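Local atomic coordinates of response regulator receiver (Brucella melitensis biovar Abortus, PDB entry 4G97), a protein that probably acts as a two-component response regulator, pairing a phosphorylatable receiver domain with a sigma-factor-like domain to relay signals to gene expression. Residues L11-G23 / I91-E105. Sequence-based numbering, arbitrary orientation.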
# COMPACT_ATOMS: atom_id res chain seq x y z
N LEU A 11 1.00 -6.31 -13.93
CA LEU A 11 2.10 -5.42 -13.50
C LEU A 11 1.65 -4.26 -12.58
O LEU A 11 2.31 -4.04 -11.56
CB LEU A 11 2.91 -4.91 -14.70
CG LEU A 11 3.74 -5.94 -15.48
CD1 LEU A 11 4.31 -5.30 -16.77
CD2 LEU A 11 4.91 -6.47 -14.62
N PRO A 12 0.55 -3.51 -12.87
CA PRO A 12 0.15 -2.44 -11.94
C PRO A 12 0.01 -2.91 -10.49
O PRO A 12 0.64 -2.33 -9.61
CB PRO A 12 -1.20 -1.98 -12.51
CG PRO A 12 -1.04 -2.22 -13.99
CD PRO A 12 -0.35 -3.55 -14.03
N TYR A 13 -0.76 -4.00 -10.25
CA TYR A 13 -0.97 -4.51 -8.90
C TYR A 13 0.29 -5.08 -8.26
O TYR A 13 0.39 -5.10 -7.03
CB TYR A 13 -2.15 -5.51 -8.83
CG TYR A 13 -3.49 -4.85 -9.04
CD1 TYR A 13 -3.69 -3.50 -8.75
CD2 TYR A 13 -4.59 -5.59 -9.49
CE1 TYR A 13 -4.92 -2.89 -8.95
CE2 TYR A 13 -5.83 -4.98 -9.68
CZ TYR A 13 -5.98 -3.63 -9.42
OH TYR A 13 -7.20 -3.01 -9.58
N LEU A 14 1.23 -5.57 -9.08
CA LEU A 14 2.48 -6.09 -8.55
C LEU A 14 3.32 -4.91 -8.02
O LEU A 14 3.96 -5.05 -6.98
CB LEU A 14 3.24 -6.93 -9.58
CG LEU A 14 4.60 -7.50 -9.14
CD1 LEU A 14 4.45 -8.61 -8.12
CD2 LEU A 14 5.43 -7.97 -10.34
N ARG A 15 3.27 -3.74 -8.70
CA ARG A 15 3.93 -2.50 -8.23
C ARG A 15 3.26 -2.07 -6.91
O ARG A 15 3.97 -1.68 -6.00
CB ARG A 15 3.83 -1.36 -9.28
CG ARG A 15 4.72 -1.60 -10.48
CD ARG A 15 4.79 -0.44 -11.46
NE ARG A 15 5.37 -0.91 -12.72
CZ ARG A 15 4.66 -1.32 -13.77
NH1 ARG A 15 3.34 -1.22 -13.77
NH2 ARG A 15 5.27 -1.77 -14.85
N ARG A 16 1.91 -2.15 -6.80
CA ARG A 16 1.23 -1.79 -5.55
C ARG A 16 1.80 -2.63 -4.40
O ARG A 16 2.22 -2.08 -3.36
CB ARG A 16 -0.29 -2.01 -5.67
CG ARG A 16 -1.02 -1.69 -4.34
CD ARG A 16 -2.51 -2.00 -4.38
NE ARG A 16 -2.73 -3.40 -4.76
CZ ARG A 16 -3.86 -3.88 -5.26
NH1 ARG A 16 -4.92 -3.09 -5.41
NH2 ARG A 16 -3.95 -5.16 -5.61
N PHE A 17 1.87 -3.96 -4.61
CA PHE A 17 2.42 -4.91 -3.66
C PHE A 17 3.90 -4.57 -3.34
O PHE A 17 4.25 -4.46 -2.17
CB PHE A 17 2.29 -6.33 -4.21
CG PHE A 17 2.91 -7.41 -3.36
CD1 PHE A 17 2.40 -7.72 -2.10
CD2 PHE A 17 3.98 -8.17 -3.84
CE1 PHE A 17 2.98 -8.71 -1.32
CE2 PHE A 17 4.54 -9.19 -3.06
CZ PHE A 17 4.04 -9.44 -1.80
N SER A 18 4.73 -4.34 -4.39
CA SER A 18 6.15 -4.04 -4.25
C SER A 18 6.40 -2.75 -3.44
O SER A 18 7.25 -2.75 -2.58
CB SER A 18 6.81 -3.94 -5.61
OG SER A 18 8.22 -3.99 -5.48
N ARG A 19 5.62 -1.67 -3.72
CA ARG A 19 5.70 -0.40 -2.99
C ARG A 19 5.30 -0.59 -1.53
O ARG A 19 6.00 -0.08 -0.66
CB ARG A 19 4.82 0.66 -3.66
CG ARG A 19 5.28 1.04 -5.07
CD ARG A 19 4.30 1.99 -5.69
NE ARG A 19 4.51 2.12 -7.13
CZ ARG A 19 3.79 2.91 -7.93
NH1 ARG A 19 2.82 3.66 -7.43
NH2 ARG A 19 4.03 2.94 -9.23
N ALA A 20 4.20 -1.33 -1.25
CA ALA A 20 3.74 -1.60 0.14
C ALA A 20 4.79 -2.38 0.92
O ALA A 20 4.98 -2.16 2.11
CB ALA A 20 2.44 -2.39 0.12
N LEU A 21 5.49 -3.27 0.21
CA LEU A 21 6.53 -4.13 0.74
C LEU A 21 7.84 -3.42 1.04
O LEU A 21 8.48 -3.78 2.01
CB LEU A 21 6.76 -5.25 -0.29
CG LEU A 21 7.09 -6.61 0.26
CD1 LEU A 21 5.88 -7.23 0.97
CD2 LEU A 21 7.56 -7.52 -0.87
N THR A 22 8.24 -2.44 0.23
CA THR A 22 9.51 -1.73 0.39
C THR A 22 9.38 -0.34 1.04
O THR A 22 10.37 0.20 1.55
CB THR A 22 10.25 -1.63 -0.95
OG1 THR A 22 9.54 -0.74 -1.82
CG2 THR A 22 10.45 -2.98 -1.60
N GLY A 23 8.19 0.25 0.99
CA GLY A 23 7.95 1.56 1.57
C GLY A 23 8.27 2.77 0.71
O GLY A 23 8.18 3.90 1.21
N ILE A 91 12.86 -4.54 1.81
CA ILE A 91 11.84 -5.59 1.90
C ILE A 91 11.37 -5.89 3.35
O ILE A 91 12.19 -6.21 4.22
CB ILE A 91 12.19 -6.86 1.07
CG1 ILE A 91 11.04 -7.90 1.08
CG2 ILE A 91 13.57 -7.46 1.48
CD1 ILE A 91 11.05 -8.95 -0.02
N ALA A 92 10.04 -5.81 3.58
CA ALA A 92 9.38 -6.08 4.87
C ALA A 92 9.37 -7.61 5.16
O ALA A 92 9.54 -8.40 4.23
CB ALA A 92 7.95 -5.53 4.84
N PRO A 93 9.19 -8.07 6.43
CA PRO A 93 9.22 -9.52 6.71
C PRO A 93 8.10 -10.38 6.09
O PRO A 93 7.09 -9.84 5.62
CB PRO A 93 9.21 -9.59 8.24
CG PRO A 93 8.57 -8.33 8.68
CD PRO A 93 9.02 -7.29 7.68
N LEU A 94 8.29 -11.72 6.13
CA LEU A 94 7.39 -12.75 5.61
C LEU A 94 5.95 -12.69 6.13
O LEU A 94 5.06 -12.82 5.29
CB LEU A 94 8.00 -14.16 5.77
CG LEU A 94 7.69 -15.18 4.67
CD1 LEU A 94 8.56 -14.94 3.43
CD2 LEU A 94 7.93 -16.60 5.17
N PRO A 95 5.65 -12.46 7.44
CA PRO A 95 4.24 -12.36 7.86
C PRO A 95 3.56 -11.12 7.28
O PRO A 95 2.38 -11.16 6.96
CB PRO A 95 4.32 -12.30 9.39
CG PRO A 95 5.68 -12.76 9.74
CD PRO A 95 6.54 -12.30 8.61
N ARG A 96 4.32 -10.02 7.09
CA ARG A 96 3.80 -8.79 6.47
C ARG A 96 3.52 -9.03 4.99
O ARG A 96 2.50 -8.57 4.50
CB ARG A 96 4.71 -7.59 6.73
CG ARG A 96 4.60 -7.13 8.17
CD ARG A 96 5.36 -5.87 8.48
NE ARG A 96 5.07 -5.43 9.85
CZ ARG A 96 4.08 -4.62 10.20
NH1 ARG A 96 3.28 -4.10 9.28
NH2 ARG A 96 3.90 -4.30 11.48
N GLN A 97 4.36 -9.85 4.31
CA GLN A 97 4.14 -10.25 2.91
C GLN A 97 2.86 -11.07 2.81
O GLN A 97 2.06 -10.85 1.90
CB GLN A 97 5.31 -11.11 2.40
CG GLN A 97 6.62 -10.37 2.29
CD GLN A 97 7.71 -11.22 1.71
OE1 GLN A 97 7.50 -11.95 0.73
NE2 GLN A 97 8.90 -11.12 2.27
N ALA A 98 2.65 -11.99 3.77
CA ALA A 98 1.49 -12.87 3.79
C ALA A 98 0.20 -12.07 3.95
O ALA A 98 -0.73 -12.25 3.16
CB ALA A 98 1.65 -13.91 4.90
N PHE A 99 0.16 -11.15 4.92
CA PHE A 99 -1.02 -10.31 5.17
C PHE A 99 -1.30 -9.39 3.98
O PHE A 99 -2.47 -9.22 3.60
CB PHE A 99 -0.84 -9.50 6.47
CG PHE A 99 -2.16 -9.09 7.08
CD1 PHE A 99 -2.81 -9.90 8.00
CD2 PHE A 99 -2.76 -7.88 6.74
CE1 PHE A 99 -4.04 -9.53 8.55
CE2 PHE A 99 -3.99 -7.50 7.29
CZ PHE A 99 -4.62 -8.33 8.19
N LEU A 100 -0.23 -8.83 3.37
CA LEU A 100 -0.38 -7.94 2.21
C LEU A 100 -1.03 -8.70 1.04
O LEU A 100 -1.97 -8.19 0.45
CB LEU A 100 0.94 -7.28 1.79
CG LEU A 100 1.49 -6.15 2.72
CD1 LEU A 100 2.77 -5.60 2.17
CD2 LEU A 100 0.50 -4.99 2.86
N LEU A 101 -0.57 -9.92 0.75
CA LEU A 101 -1.10 -10.76 -0.34
C LEU A 101 -2.58 -11.03 -0.22
O LEU A 101 -3.28 -11.07 -1.23
CB LEU A 101 -0.33 -12.09 -0.47
CG LEU A 101 1.11 -12.00 -0.99
CD1 LEU A 101 1.87 -13.27 -0.72
CD2 LEU A 101 1.15 -11.60 -2.46
N VAL A 102 -3.07 -11.24 1.02
CA VAL A 102 -4.48 -11.49 1.26
C VAL A 102 -5.28 -10.20 1.44
O VAL A 102 -6.23 -9.98 0.69
CB VAL A 102 -4.75 -12.56 2.38
CG1 VAL A 102 -4.25 -13.94 1.96
CG2 VAL A 102 -4.14 -12.16 3.71
N ALA A 103 -4.89 -9.33 2.41
CA ALA A 103 -5.62 -8.09 2.72
C ALA A 103 -5.53 -7.04 1.65
O ALA A 103 -6.52 -6.36 1.39
CB ALA A 103 -5.16 -7.51 4.04
N VAL A 104 -4.36 -6.87 1.02
CA VAL A 104 -4.26 -5.84 -0.03
C VAL A 104 -4.42 -6.42 -1.43
O VAL A 104 -5.12 -5.84 -2.25
CB VAL A 104 -2.96 -5.01 0.09
CG1 VAL A 104 -2.88 -3.91 -0.98
CG2 VAL A 104 -2.79 -4.43 1.50
N GLU A 105 -3.72 -7.52 -1.72
CA GLU A 105 -3.67 -8.09 -3.07
C GLU A 105 -4.87 -8.91 -3.57
O GLU A 105 -4.97 -9.17 -4.77
CB GLU A 105 -2.30 -8.74 -3.36
CG GLU A 105 -1.13 -7.75 -3.28
CD GLU A 105 -1.27 -6.49 -4.12
OE1 GLU A 105 -1.56 -6.60 -5.33
OE2 GLU A 105 -1.12 -5.38 -3.56
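Arg16 of helix 11-22 grips Glu105 of the 91-105 segment with two nitrogens. Its CB lies 4.1 Å from Glu105 OE2. CG and CD run along the same oxygen, and CD also touches Val104 CG1. With CG anti to the backbone N (chi1 178°), the chain reaches out to the acid and then bends at chi3. Arg16 NE donates to Glu105 OE2 at 2.8 Å, on its syn side but tilted out of the carboxylate plane. Arg16 NH2 donates to Glu105 OE1, also at 2.8 Å, in a nearly straight bond (170°) that meets OE1 from above the carboxylate plane. This is a side-on salt bridge, with the guanidinium and carboxylate planes steeply inclined to each other. Val104 O lies over one guanidinium face and Tyr13 CD1 over the other. Tyr57 OH of helix 52-64 also bonds Glu105 OE1, giving the buried acid another polar partner.

Phe17 comes next. Its CB packs on Glu105 CD, and Leu101 CD2 sits over one ring face in a CH-pi contact, 3.9 Å from the ring centroid. Leu100 CB and Gln97 O lie at the ring edge. Further along, Leu100 CD1 touches both Ala20 CB and Leu21 CD1. Leu21 CD1 also packs 3.5 Å from Gln97 CG, while its CD2 lies beside Ile91 CD1. Ala92 N closes this end by donating to Leu21 O at 3.0 Å.

The two helices run roughly antiparallel (146°), with an apolar core between a salt bridge and a backbone bond. Such helix-on-helix packing joins the sigma2 and sigma4-like parts of the all-helical sigma-factor-like domain of PhyR.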